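Long-range contacts in uncharacterized protein (Pseudomonas aeruginosa PAO1, PDB 6TCB), which is of unknown function but binds a calcium ion that is shared between the two subunits of a dimer: residues L6-L11 with N38-A43; I13-F18 with R44-T49; P23-V28 with D57-P62; T49-E54 with C65-V70. One frame throughout, in Å; residues are numbered along the deposited sequence.

Interaction 1 (L6-L11 with N38-A43)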
loop_
_atom_site.group_PDB
_atom_site.type_symbol
_atom_site.label_atom_id
_atom_site.label_comp_id
_atom_site.label_asym_id
_atom_site.label_seq_id
_atom_site.Cartn_x
_atom_site.Cartn_y
_atom_site.Cartn_z
ATOM N N LEU A 6 10.661 -15.100 -11.626
ATOM C CA LEU A 6 9.623 -15.023 -10.603
ATOM C C LEU A 6 8.680 -13.865 -10.889
ATOM O O LEU A 6 7.451 -14.015 -10.843
ATOM C CB LEU A 6 10.278 -14.851 -9.236
ATOM C CG LEU A 6 9.319 -14.918 -8.054
ATOM C CD1 LEU A 6 8.728 -16.293 -7.885
ATOM C CD2 LEU A 6 10.072 -14.476 -6.800
ATOM N N PHE A 7 9.244 -12.699 -11.199
ATOM C CA PHE A 7 8.425 -11.538 -11.523
ATOM C C PHE A 7 7.637 -11.757 -12.810
ATOM O O PHE A 7 6.461 -11.384 -12.891
ATOM C CB PHE A 7 9.302 -10.293 -11.628
ATOM C CG PHE A 7 9.511 -9.567 -10.319
ATOM C CD1 PHE A 7 9.453 -10.221 -9.101
ATOM C CD2 PHE A 7 9.738 -8.210 -10.318
ATOM C CE1 PHE A 7 9.635 -9.516 -7.918
ATOM C CE2 PHE A 7 9.903 -7.505 -9.146
ATOM C CZ PHE A 7 9.869 -8.157 -7.948
ATOM N N GLU A 8 8.242 -12.388 -13.815
ATOM C CA GLU A 8 7.520 -12.617 -15.063
ATOM C C GLU A 8 6.314 -13.522 -14.854
ATOM O O GLU A 8 5.227 -13.265 -15.390
ATOM C CB GLU A 8 8.457 -13.229 -16.106
ATOM C CG GLU A 8 9.469 -12.253 -16.693
ATOM C CD GLU A 8 10.693 -12.932 -17.293
ATOM O OE1 GLU A 8 10.680 -14.171 -17.472
ATOM O OE2 GLU A 8 11.676 -12.216 -17.582
ATOM N N GLU A 9 6.484 -14.604 -14.100
ATOM C CA GLU A 9 5.376 -15.530 -13.928
ATOM C C GLU A 9 4.285 -14.925 -13.058
ATOM O O GLU A 9 3.095 -15.123 -13.323
ATOM C CB GLU A 9 5.870 -16.853 -13.363
ATOM C CG GLU A 9 6.826 -17.584 -14.286
ATOM C CD GLU A 9 6.225 -18.034 -15.607
ATOM O OE1 GLU A 9 5.014 -17.886 -15.831
ATOM O OE2 GLU A 9 7.010 -18.562 -16.423
ATOM N N HIS A 10 4.659 -14.200 -12.003
ATOM C CA HIS A 10 3.646 -13.524 -11.196
ATOM C C HIS A 10 2.973 -12.398 -11.965
ATOM O O HIS A 10 1.798 -12.115 -11.717
ATOM C CB HIS A 10 4.238 -13.084 -9.864
ATOM C CG HIS A 10 4.365 -14.218 -8.901
ATOM N ND1 HIS A 10 3.326 -14.621 -8.099
ATOM C CD2 HIS A 10 5.361 -15.114 -8.711
ATOM C CE1 HIS A 10 3.699 -15.680 -7.398
ATOM N NE2 HIS A 10 4.926 -16.003 -7.756
ATOM N N LEU A 11 3.661 -11.799 -12.938
ATOM C CA LEU A 11 2.994 -10.843 -13.818
ATOM C C LEU A 11 1.886 -11.529 -14.608
ATOM O O LEU A 11 0.814 -10.954 -14.814
ATOM C CB LEU A 11 4.006 -10.206 -14.771
ATOM C CG LEU A 11 3.461 -9.441 -15.984
ATOM C CD1 LEU A 11 2.724 -8.199 -15.571
ATOM C CD2 LEU A 11 4.606 -9.100 -16.964
ATOM N N ASN A 38 5.341 -3.939 -7.655
ATOM C CA ASN A 38 4.409 -2.952 -8.187
ATOM C C ASN A 38 5.057 -2.105 -9.276
ATOM O O ASN A 38 4.406 -1.758 -10.272
ATOM C CB ASN A 38 3.829 -2.078 -7.083
ATOM C CG ASN A 38 2.515 -1.479 -7.490
ATOM O OD1 ASN A 38 1.550 -2.201 -7.732
ATOM N ND2 ASN A 38 2.465 -0.160 -7.584
ATOM N N ALA A 39 6.342 -1.785 -9.119
ATOM C CA ALA A 39 7.049 -1.063 -10.173
ATOM C C ALA A 39 7.154 -1.908 -11.435
ATOM O O ALA A 39 7.072 -1.384 -12.552
ATOM C CB ALA A 39 8.437 -0.645 -9.683
ATOM N N TYR A 40 7.344 -3.223 -11.272
ATOM C CA TYR A 40 7.417 -4.139 -12.399
ATOM C C TYR A 40 6.097 -4.173 -13.152
ATOM O O TYR A 40 6.064 -4.059 -14.381
ATOM C CB TYR A 40 7.770 -5.544 -11.890
ATOM C CG TYR A 40 8.098 -6.532 -12.986
ATOM C CD1 TYR A 40 9.311 -6.475 -13.649
ATOM C CD2 TYR A 40 7.197 -7.523 -13.358
ATOM C CE1 TYR A 40 9.626 -7.375 -14.672
ATOM C CE2 TYR A 40 7.498 -8.409 -14.368
ATOM C CZ TYR A 40 8.710 -8.338 -15.013
ATOM O OH TYR A 40 9.004 -9.236 -16.013
ATOM N N LEU A 41 4.991 -4.341 -12.422
ATOM C CA LEU A 41 3.677 -4.328 -13.059
ATOM C C LEU A 41 3.475 -3.054 -13.872
ATOM O O LEU A 41 3.093 -3.101 -15.045
ATOM C CB LEU A 41 2.588 -4.451 -11.993
ATOM C CG LEU A 41 2.455 -5.821 -11.328
ATOM C CD1 LEU A 41 1.518 -5.707 -10.150
ATOM C CD2 LEU A 41 1.993 -6.906 -12.299
ATOM N N ASN A 42 3.759 -1.899 -13.270
ATOM C CA ASN A 42 3.539 -0.633 -13.967
ATOM C C ASN A 42 4.460 -0.492 -15.170
ATOM O O ASN A 42 4.029 -0.031 -16.231
ATOM C CB ASN A 42 3.681 0.540 -12.991
ATOM C CG ASN A 42 2.450 0.714 -12.115
ATOM O OD1 ASN A 42 1.384 1.102 -12.594
ATOM N ND2 ASN A 42 2.582 0.419 -10.839
ATOM N N ALA A 43 5.717 -0.909 -15.041
ATOM C CA ALA A 43 6.630 -0.809 -16.174
ATOM C C ALA A 43 6.193 -1.690 -17.334
ATOM O O ALA A 43 6.409 -1.328 -18.500
ATOM C CB ALA A 43 8.039 -1.201 -15.733
HETATM O O HOH W 1 11.451 -10.194 -15.710
#
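Phe-7 and Leu-11 meet Tyr-40 and Leu-41 where the local helix axes cross at -64° and come within 10.6 Å. The pair is a compact example of helix-helix packing organised by one aromatic residue: helix 3-18 supplies the surface and helix 33-43 the inserted ring. Tyr-40 holds CG anti to its backbone N (chi1 -170°), which carries the phenol out from its own helix and across helix 3-18. Phe-7 meets one face of that ring twice. Phe-7 CB sits over the centre, 3.8 Å from the centroid of the Tyr-40 ring, a CH-pi contact, while the Phe-7 ring edge turns toward the same face in a T-shaped (edge-to-face) pair with centroids 5.2 Å apart and planes at 62°. Leu-11 approaches differently, its CB lying in the plane of the phenol at the edge. Deeper in, Leu-11 CD1 slides past Leu-41 CD2 at 3.6 Å, and Phe-37 and Phe-29 extend the aromatic cluster around Phe-7. The phenol ends against the Glu-8 chain, with Tyr-40 OH 3.1 Å from Glu-8 CG. A water bridges the two side chains: it lies 2.6 Å from Tyr-40 OH and donates a hydrogen bond to Glu-8 OE2.

Interaction 2 (I13-F18 with R44-T49)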
loop_
_atom_site.group_PDB
_atom_site.type_symbol
_atom_site.label_atom_id
_atom_site.label_comp_id
_atom_site.label_asym_id
_atom_site.label_seq_id
_atom_site.Cartn_x
_atom_site.Cartn_y
_atom_site.Cartn_z
ATOM N N ILE A 13 0.129 -14.126 -13.703
ATOM C CA ILE A 13 -0.983 -14.323 -12.784
ATOM C C ILE A 13 -1.745 -13.019 -12.579
ATOM O O ILE A 13 -2.978 -12.969 -12.673
ATOM C CB ILE A 13 -0.479 -14.906 -11.454
ATOM C CG1 ILE A 13 0.169 -16.267 -11.678
ATOM C CG2 ILE A 13 -1.642 -14.982 -10.487
ATOM C CD1 ILE A 13 0.960 -16.777 -10.489
ATOM N N ALA A 14 -1.016 -11.942 -12.282
ATOM C CA ALA A 14 -1.639 -10.637 -12.124
ATOM C C ALA A 14 -2.464 -10.259 -13.346
ATOM O O ALA A 14 -3.596 -9.790 -13.214
ATOM C CB ALA A 14 -0.567 -9.573 -11.886
ATOM N N LYS A 15 -1.927 -10.475 -14.547
ATOM C CA LYS A 15 -2.660 -10.105 -15.753
ATOM C C LYS A 15 -3.986 -10.847 -15.846
ATOM O O LYS A 15 -4.993 -10.277 -16.289
ATOM C CB LYS A 15 -1.788 -10.342 -16.987
ATOM C CG LYS A 15 -0.749 -9.241 -17.159
ATOM C CD LYS A 15 0.276 -9.468 -18.267
ATOM C CE LYS A 15 -0.081 -10.578 -19.232
ATOM N NZ LYS A 15 0.917 -10.627 -20.346
ATOM N N ALA A 16 -4.013 -12.118 -15.436
ATOM C CA ALA A 16 -5.262 -12.873 -15.507
ATOM C C ALA A 16 -6.320 -12.265 -14.601
ATOM O O ALA A 16 -7.507 -12.236 -14.946
ATOM C CB ALA A 16 -5.034 -14.335 -15.126
ATOM N N LEU A 17 -5.917 -11.800 -13.425
ATOM C CA LEU A 17 -6.859 -11.168 -12.516
ATOM C C LEU A 17 -7.191 -9.752 -12.962
ATOM O O LEU A 17 -8.353 -9.327 -12.906
ATOM C CB LEU A 17 -6.250 -11.160 -11.114
ATOM C CG LEU A 17 -6.241 -12.537 -10.455
ATOM C CD1 LEU A 17 -5.171 -12.618 -9.389
ATOM C CD2 LEU A 17 -7.605 -12.849 -9.859
ATOM N N PHE A 18 -6.181 -9.016 -13.416
ATOM C CA PHE A 18 -6.397 -7.634 -13.809
ATOM C C PHE A 18 -7.332 -7.551 -15.011
ATOM O O PHE A 18 -8.020 -6.544 -15.192
ATOM C CB PHE A 18 -5.076 -6.948 -14.140
ATOM C CG PHE A 18 -4.201 -6.610 -12.949
ATOM C CD1 PHE A 18 -4.501 -7.013 -11.648
ATOM C CD2 PHE A 18 -3.055 -5.879 -13.163
ATOM C CE1 PHE A 18 -3.666 -6.686 -10.603
ATOM C CE2 PHE A 18 -2.226 -5.538 -12.127
ATOM C CZ PHE A 18 -2.533 -5.946 -10.842
ATOM N N ARG A 44 5.590 -2.850 -17.043
ATOM C CA ARG A 44 5.173 -3.801 -18.058
ATOM C C ARG A 44 3.758 -3.533 -18.568
ATOM O O ARG A 44 3.188 -4.389 -19.255
ATOM C CB ARG A 44 5.249 -5.238 -17.529
ATOM C CG ARG A 44 6.566 -5.680 -16.914
ATOM C CD ARG A 44 7.721 -5.705 -17.894
ATOM N NE ARG A 44 7.336 -6.018 -19.265
ATOM C CZ ARG A 44 7.178 -7.247 -19.748
ATOM N NH1 ARG A 44 6.841 -7.412 -21.021
ATOM N NH2 ARG A 44 7.346 -8.307 -18.967
ATOM N N GLY A 45 3.171 -2.386 -18.227
ATOM C CA GLY A 45 1.919 -1.961 -18.818
ATOM C C GLY A 45 0.672 -2.353 -18.062
ATOM O O GLY A 45 -0.429 -2.249 -18.619
ATOM N N GLN A 46 0.806 -2.780 -16.818
ATOM C CA GLN A 46 -0.307 -3.210 -15.981
ATOM C C GLN A 46 -0.418 -2.208 -14.843
ATOM O O GLN A 46 0.209 -2.375 -13.796
ATOM C CB GLN A 46 -0.045 -4.611 -15.440
ATOM C CG GLN A 46 -0.019 -5.687 -16.502
ATOM C CD GLN A 46 -1.331 -5.785 -17.249
ATOM O OE1 GLN A 46 -2.396 -5.915 -16.647
ATOM N NE2 GLN A 46 -1.260 -5.737 -18.567
ATOM N N ALA A 47 -1.220 -1.161 -15.056
ATOM C CA ALA A 47 -1.354 -0.094 -14.076
ATOM C C ALA A 47 -1.840 -0.660 -12.754
ATOM O O ALA A 47 -2.864 -1.348 -12.698
ATOM C CB ALA A 47 -2.346 0.949 -14.592
ATOM N N SER A 48 -1.101 -0.373 -11.687
ATOM C CA SER A 48 -1.335 -1.028 -10.411
ATOM C C SER A 48 -0.977 -0.129 -9.243
ATOM O O SER A 48 0.026 0.590 -9.276
ATOM C CB SER A 48 -0.485 -2.311 -10.318
ATOM O OG SER A 48 -0.682 -2.981 -9.085
ATOM N N THR A 49 -1.801 -0.220 -8.202
ATOM C CA THR A 49 -1.542 0.382 -6.900
ATOM C C THR A 49 -1.237 -0.722 -5.895
ATOM O O THR A 49 -1.983 -1.701 -5.791
ATOM C CB THR A 49 -2.777 1.157 -6.433
ATOM O OG1 THR A 49 -3.108 2.145 -7.413
ATOM C CG2 THR A 49 -2.525 1.842 -5.097
HETATM O O HOH W 2 -4.596 -7.811 -17.854
#
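Gln-46 reaches helix 3-18 by two successive turns of its chain: CG stands anti to the carbonyl carbon (chi1 -66°), and a bend at chi2 (-60°) folds the amide back against Lys-15 and Phe-18. The Phe-18 ring receives the amide oxygen at its edge, near the ring plane, with Gln-46 OE1 3.5 Å from Phe-18 CD2. Ring and amide planes differ by only 27°. Over one face of the amide runs the aliphatic part of Lys-15, at about a right angle, with Lys-15 CG 3.5 Å from Gln-46 CD, a contact to be read with caution, since this lysine adopts two conformations. A water ties the side chain to the helix backbone, donating both to Lys-15 O, at 2.9 Å, and to Gln-46 OE1, at 3.1 Å. Further along, Phe-18 CZ packs 3.9 Å from Ser-48 OG, a hydroxyl hydrogen-bonded to Asn-38 OD1. The example illustrates how a helix end delivers a side chain to its neighbour: Gly-45, at positive phi, is the C-prime residue of a Schellman motif that closes helix 33-43, and Gln-46 N bonds back to Leu-41 O. The connection thus passes over the C-terminal part of helix 3-18 and enters strand 48-53, while Phe-18 wedges among Leu-41 of helix 33-43, Tyr-24 of strand 24-25 and Pro-62 of strand 57-62.

Interaction 3 (P23-V28 with D57-P62)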
loop_
_atom_site.group_PDB
_atom_site.type_symbol
_atom_site.label_atom_id
_atom_site.label_comp_id
_atom_site.label_asym_id
_atom_site.label_seq_id
_atom_site.Cartn_x
_atom_site.Cartn_y
_atom_site.Cartn_z
ATOM N N PRO A 23 -8.273 -7.528 -7.841
ATOM C CA PRO A 23 -6.965 -7.369 -7.200
ATOM C C PRO A 23 -6.213 -8.692 -7.148
ATOM O O PRO A 23 -6.805 -9.776 -7.185
ATOM C CB PRO A 23 -7.323 -6.880 -5.796
ATOM C CG PRO A 23 -8.655 -7.514 -5.532
ATOM C CD PRO A 23 -9.374 -7.569 -6.857
ATOM N N TYR A 24 -4.884 -8.588 -7.048
ATOM C CA TYR A 24 -3.989 -9.740 -6.911
ATOM C C TYR A 24 -3.398 -9.747 -5.504
ATOM O O TYR A 24 -2.451 -9.007 -5.205
ATOM C CB TYR A 24 -2.880 -9.704 -7.951
ATOM C CG TYR A 24 -1.915 -10.872 -7.926
ATOM C CD1 TYR A 24 -2.310 -12.145 -7.523
ATOM C CD2 TYR A 24 -0.591 -10.705 -8.329
ATOM C CE1 TYR A 24 -1.414 -13.204 -7.531
ATOM C CE2 TYR A 24 0.306 -11.764 -8.354
ATOM C CZ TYR A 24 -0.117 -13.009 -7.954
ATOM O OH TYR A 24 0.762 -14.060 -7.968
ATOM N N TRP A 25 -3.971 -10.584 -4.640
ATOM C CA TRP A 25 -3.440 -10.795 -3.299
ATOM C C TRP A 25 -2.253 -11.735 -3.414
ATOM O O TRP A 25 -2.401 -12.876 -3.872
ATOM C CB TRP A 25 -4.520 -11.402 -2.404
ATOM C CG TRP A 25 -5.753 -10.550 -2.279
ATOM C CD1 TRP A 25 -6.872 -10.634 -3.034
ATOM C CD2 TRP A 25 -6.006 -9.512 -1.311
ATOM N NE1 TRP A 25 -7.787 -9.712 -2.630
ATOM C CE2 TRP A 25 -7.287 -9.008 -1.569
ATOM C CE3 TRP A 25 -5.259 -8.951 -0.269
ATOM C CZ2 TRP A 25 -7.851 -7.973 -0.827
ATOM C CZ3 TRP A 25 -5.815 -7.923 0.469
ATOM C CH2 TRP A 25 -7.099 -7.442 0.188
ATOM N N CYS A 26 -1.076 -11.270 -3.025
ATOM C CA CYS A 26 0.131 -12.066 -3.219
ATOM C C CYS A 26 1.158 -11.642 -2.196
ATOM O O CYS A 26 1.576 -10.481 -2.196
ATOM C CB CYS A 26 0.682 -11.848 -4.619
ATOM S SG CYS A 26 2.225 -12.724 -4.962
ATOM N N ASP A 27 1.597 -12.585 -1.357
ATOM C CA ASP A 27 2.538 -12.300 -0.281
ATOM C C ASP A 27 3.829 -13.106 -0.403
ATOM O O ASP A 27 4.569 -13.229 0.579
ATOM C CB ASP A 27 1.878 -12.512 1.088
ATOM C CG ASP A 27 1.578 -13.975 1.385
ATOM O OD1 ASP A 27 1.789 -14.841 0.510
ATOM O OD2 ASP A 27 1.127 -14.260 2.515
ATOM N N VAL A 28 4.136 -13.618 -1.599
ATOM C CA VAL A 28 5.271 -14.528 -1.765
ATOM C C VAL A 28 6.610 -13.801 -1.690
ATOM O O VAL A 28 7.628 -14.418 -1.360
ATOM C CB VAL A 28 5.147 -15.319 -3.082
ATOM C CG1 VAL A 28 5.355 -14.403 -4.265
ATOM C CG2 VAL A 28 6.145 -16.475 -3.098
ATOM N N ASP A 57 -1.162 -7.819 4.864
ATOM C CA ASP A 57 -1.845 -8.471 3.749
ATOM C C ASP A 57 -1.616 -7.644 2.485
ATOM O O ASP A 57 -2.326 -6.654 2.249
ATOM C CB ASP A 57 -3.351 -8.595 4.054
ATOM C CG ASP A 57 -4.070 -9.682 3.228
ATOM O OD1 ASP A 57 -3.434 -10.360 2.387
ATOM O OD2 ASP A 57 -5.296 -9.862 3.454
ATOM N N PRO A 58 -0.627 -7.991 1.659
ATOM C CA PRO A 58 -0.296 -7.182 0.482
ATOM C C PRO A 58 -1.097 -7.546 -0.757
ATOM O O PRO A 58 -1.472 -8.698 -0.986
ATOM C CB PRO A 58 1.187 -7.516 0.256
ATOM C CG PRO A 58 1.351 -8.883 0.811
ATOM C CD PRO A 58 0.379 -9.029 1.942
ATOM N N VAL A 59 -1.334 -6.536 -1.585
ATOM C CA VAL A 59 -2.189 -6.688 -2.754
ATOM C C VAL A 59 -1.791 -5.665 -3.799
ATOM O O VAL A 59 -1.354 -4.557 -3.475
ATOM C CB VAL A 59 -3.679 -6.577 -2.330
ATOM C CG1 VAL A 59 -3.995 -5.192 -1.740
ATOM C CG2 VAL A 59 -4.617 -6.900 -3.457
ATOM N N TYR A 60 -1.942 -6.068 -5.056
ATOM C CA TYR A 60 -1.666 -5.256 -6.235
ATOM C C TYR A 60 -3.007 -5.042 -6.921
ATOM O O TYR A 60 -3.662 -6.014 -7.308
ATOM C CB TYR A 60 -0.651 -5.971 -7.141
ATOM C CG TYR A 60 0.598 -6.341 -6.371
ATOM C CD1 TYR A 60 1.649 -5.453 -6.247
ATOM C CD2 TYR A 60 0.707 -7.562 -5.708
ATOM C CE1 TYR A 60 2.772 -5.768 -5.504
ATOM C CE2 TYR A 60 1.837 -7.885 -4.959
ATOM C CZ TYR A 60 2.856 -6.975 -4.854
ATOM O OH TYR A 60 3.949 -7.346 -4.102
ATOM N N VAL A 61 -3.446 -3.797 -6.996
ATOM C CA VAL A 61 -4.817 -3.459 -7.370
ATOM C C VAL A 61 -4.800 -2.761 -8.724
ATOM O O VAL A 61 -4.179 -1.695 -8.852
ATOM C CB VAL A 61 -5.491 -2.561 -6.322
ATOM C CG1 VAL A 61 -6.946 -2.339 -6.711
ATOM C CG2 VAL A 61 -5.372 -3.168 -4.959
ATOM N N PRO A 62 -5.490 -3.290 -9.732
ATOM C CA PRO A 62 -5.504 -2.633 -11.039
ATOM C C PRO A 62 -6.346 -1.364 -11.020
ATOM O O PRO A 62 -7.296 -1.224 -10.249
ATOM C CB PRO A 62 -6.136 -3.695 -11.949
ATOM C CG PRO A 62 -7.055 -4.467 -11.013
ATOM C CD PRO A 62 -6.369 -4.482 -9.673
HETATM O O HOH W 3 4.027 -9.426 -2.075
HETATM O O HOH W 4 -1.205 -12.390 3.768
#
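Antiparallel pairing joins the short edge strand 24-25 to the middle strand 57-62 of the three that this chain contributes to the sheet, with Tyr-24 opposite Tyr-60 as the hydrogen-bonded pair. Tyr-24 N donates to Tyr-60 O (2.9 Å), Tyr-60 N to Tyr-24 O (3.0 Å), and Cys-26 N, weakly, to Pro-58 O. Trp-25 and Val-59 form the adjacent non-hydrogen-bonded pair. Val-59 CG2, anti to the backbone N, lies over the Trp-25 indole face, 3.8 Å from the centroid of its six-membered ring. The Asp-57 carboxylate crosses the same indole, with OD1 3.5 Å from Trp-25 CE3, while its charge is met by Arg-77 and Arg-81. Helices 67-82 and 3-18 pack on the Trp-25 and Tyr-24 sides respectively. Tyr-60 turns its edge to two carbonyls, CD2 lying 3.5 Å from Tyr-24 O and CE2 3.8 Å from Cys-26 O. Tyr-60 OH hydrogen-bonds to Asp-34 O and accepts from a water that also donates to Cys-26 O, the water lying 2.7 Å from Cys-26 O.

Interaction 4 (T49-E54 with C65-V70). With CA (calcium ion), chain C.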
loop_
_atom_site.group_PDB
_atom_site.type_symbol
_atom_site.label_atom_id
_atom_site.label_comp_id
_atom_site.label_asym_id
_atom_site.label_seq_id
_atom_site.Cartn_x
_atom_site.Cartn_y
_atom_site.Cartn_z
ATOM N N THR A 49 -1.801 -0.220 -8.202
ATOM C CA THR A 49 -1.542 0.382 -6.900
ATOM C C THR A 49 -1.237 -0.722 -5.895
ATOM O O THR A 49 -1.983 -1.701 -5.791
ATOM C CB THR A 49 -2.777 1.157 -6.433
ATOM O OG1 THR A 49 -3.108 2.145 -7.413
ATOM C CG2 THR A 49 -2.525 1.842 -5.097
ATOM N N TYR A 50 -0.169 -0.556 -5.135
ATOM C CA TYR A 50 0.196 -1.508 -4.099
ATOM C C TYR A 50 -0.382 -1.053 -2.775
ATOM O O TYR A 50 -0.242 0.120 -2.405
ATOM C CB TYR A 50 1.708 -1.580 -3.992
ATOM C CG TYR A 50 2.287 -2.449 -2.906
ATOM C CD1 TYR A 50 2.135 -3.829 -2.924
ATOM C CD2 TYR A 50 3.057 -1.886 -1.907
ATOM C CE1 TYR A 50 2.715 -4.617 -1.950
ATOM C CE2 TYR A 50 3.643 -2.667 -0.929
ATOM C CZ TYR A 50 3.480 -4.040 -0.977
ATOM O OH TYR A 50 4.073 -4.830 -0.013
ATOM N N LEU A 51 -1.041 -1.969 -2.074
ATOM C CA LEU A 51 -1.528 -1.709 -0.733
ATOM C C LEU A 51 -1.022 -2.801 0.203
ATOM O O LEU A 51 -0.892 -3.967 -0.187
ATOM C CB LEU A 51 -3.063 -1.736 -0.645
ATOM C CG LEU A 51 -3.874 -0.810 -1.555
ATOM C CD1 LEU A 51 -5.375 -1.104 -1.360
ATOM C CD2 LEU A 51 -3.561 0.625 -1.272
ATOM N N VAL A 52 -0.755 -2.437 1.446
ATOM C CA VAL A 52 -0.631 -3.421 2.511
ATOM C C VAL A 52 -1.736 -3.124 3.505
ATOM O O VAL A 52 -1.817 -2.008 4.039
ATOM C CB VAL A 52 0.748 -3.421 3.180
ATOM C CG1 VAL A 52 0.774 -4.469 4.300
ATOM C CG2 VAL A 52 1.815 -3.680 2.155
ATOM N N LEU A 53 -2.594 -4.107 3.725
ATOM C CA LEU A 53 -3.794 -3.968 4.520
ATOM C C LEU A 53 -3.709 -4.838 5.768
ATOM O O LEU A 53 -3.051 -5.884 5.782
ATOM C CB LEU A 53 -5.020 -4.371 3.692
ATOM C CG LEU A 53 -5.292 -3.451 2.510
ATOM C CD1 LEU A 53 -5.936 -4.166 1.332
ATOM C CD2 LEU A 53 -6.148 -2.267 2.981
ATOM N N GLU A 54 -4.363 -4.376 6.827
ATOM C CA GLU A 54 -4.400 -5.098 8.096
ATOM C C GLU A 54 -2.999 -5.409 8.612
ATOM O O GLU A 54 -2.786 -6.401 9.313
ATOM C CB GLU A 54 -5.239 -6.372 7.991
ATOM C CG GLU A 54 -6.675 -6.120 7.617
ATOM C CD GLU A 54 -7.460 -5.446 8.722
ATOM O OE1 GLU A 54 -7.171 -5.696 9.917
ATOM O OE2 GLU A 54 -8.375 -4.667 8.395
ATOM N N CYS A 65 -10.417 -0.899 -10.213
ATOM C CA CYS A 65 -10.871 -1.603 -9.027
ATOM C C CYS A 65 -10.856 -0.646 -7.846
ATOM O O CYS A 65 -9.870 0.066 -7.627
ATOM C CB CYS A 65 -9.950 -2.789 -8.750
ATOM S SG CYS A 65 -10.429 -3.821 -7.385
ATOM N N ASP A 66 -11.951 -0.628 -7.099
ATOM C CA ASP A 66 -12.169 0.344 -6.039
ATOM C C ASP A 66 -11.312 0.001 -4.830
ATOM O O ASP A 66 -11.419 -1.098 -4.276
ATOM C CB ASP A 66 -13.644 0.345 -5.667
ATOM C CG ASP A 66 -13.982 1.460 -4.722
ATOM O OD1 ASP A 66 -13.789 1.274 -3.515
ATOM O OD2 ASP A 66 -14.397 2.541 -5.196
ATOM N N LEU A 67 -10.500 0.956 -4.387
ATOM C CA LEU A 67 -9.558 0.658 -3.313
ATOM C C LEU A 67 -10.261 0.505 -1.974
ATOM O O LEU A 67 -9.846 -0.311 -1.141
ATOM C CB LEU A 67 -8.492 1.746 -3.219
ATOM C CG LEU A 67 -7.587 1.909 -4.430
ATOM C CD1 LEU A 67 -6.552 3.014 -4.185
ATOM C CD2 LEU A 67 -6.872 0.640 -4.782
ATOM N N ASP A 68 -11.315 1.286 -1.734
ATOM C CA ASP A 68 -12.059 1.117 -0.489
ATOM C C ASP A 68 -12.686 -0.270 -0.413
ATOM O O ASP A 68 -12.760 -0.868 0.668
ATOM C CB ASP A 68 -13.113 2.212 -0.349
ATOM C CG ASP A 68 -12.512 3.569 0.012
ATOM O OD1 ASP A 68 -11.412 3.625 0.608
ATOM O OD2 ASP A 68 -13.157 4.598 -0.286
ATOM N N ALA A 69 -13.099 -0.817 -1.556
ATOM C CA ALA A 69 -13.654 -2.162 -1.566
ATOM C C ALA A 69 -12.580 -3.199 -1.267
ATOM O O ALA A 69 -12.850 -4.194 -0.581
ATOM C CB ALA A 69 -14.327 -2.443 -2.905
ATOM N N VAL A 70 -11.351 -2.974 -1.746
ATOM C CA VAL A 70 -10.247 -3.871 -1.407
ATOM C C VAL A 70 -9.965 -3.834 0.092
ATOM O O VAL A 70 -9.749 -4.874 0.720
ATOM C CB VAL A 70 -9.001 -3.544 -2.251
ATOM C CG1 VAL A 70 -7.826 -4.405 -1.859
ATOM C CG2 VAL A 70 -9.307 -3.776 -3.718
HETATM CA CA CA C . -13.776 5.671 -2.131
HETATM O O HOH W 5 -14.140 6.912 -3.991
HETATM O O HOH W 6 -15.957 5.959 -1.493
#
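Apolar packing of Leu-51, Leu-53 and Thr-49 against Leu-67 and Val-70 seats the first turn of helix 67-82 on the sheet, a strand-to-helix contact made largely by the ends of branched side chains. Val-70 sends CG1 anti to its backbone N (chi1 177°), where the methyl meets two leucines at once: Leu-53 CD1 at 3.7 Å, the two side chains crossing at about a right angle, and Leu-51 CD1 at 4.1 Å. The same Leu-51 methyl, CD1, also lies 4.1 Å from Leu-67 CD2, so one methyl touches both helix residues.

Polar interactions belong to the outer side of that turn. Asp-66 is the N-cap: its OD1 accepts from Ala-69 N at 2.9 Å through the anti lone pair, tying the side chain to the helix start. Asp-68 divides its carboxylate, OD1 forming a salt bridge with Arg-71 and OD2 binding calcium.

Metal coordination then crosses the dimer interface. Asp-68 OD2 stands 2.2 Å from the calcium ion, two waters bind it as well, and Asp-66 OD1 and Asp-68 OD2 of the second subunit are among the remaining ligands.

In the fold, the leucines of strand 48-53 and Val-59 of strand 57-62 together floor the helix. On its other edge strand 48-53 pairs antiparallel with a strand of the second subunit, continuing the sheet across the interface.

The four contacts build outward from interaction 3, whose centre lies about 1 Å from the centre of the chain. Interactions 1 and 2 share helix 3-18, with centres about 8 Å apart. His-10 ND1 and Tyr-24 OH, 2.6 Å apart, probably hydrogen-bond and so connect interaction 1 to the sheet. Interactions 3 and 4 meet through backbone pairing, Val-61 N to Thr-49 O at 2.8 Å and Val-59 N to Leu-51 O at 3.0 Å, and through Val-61 CG1 packing 3.5 Å from Leu-67 CD2. The calcium ion sits at the far side of interaction 4, about 11 Å from the side chain of Val-61, whereas interactions 1 and 2 lie away from it.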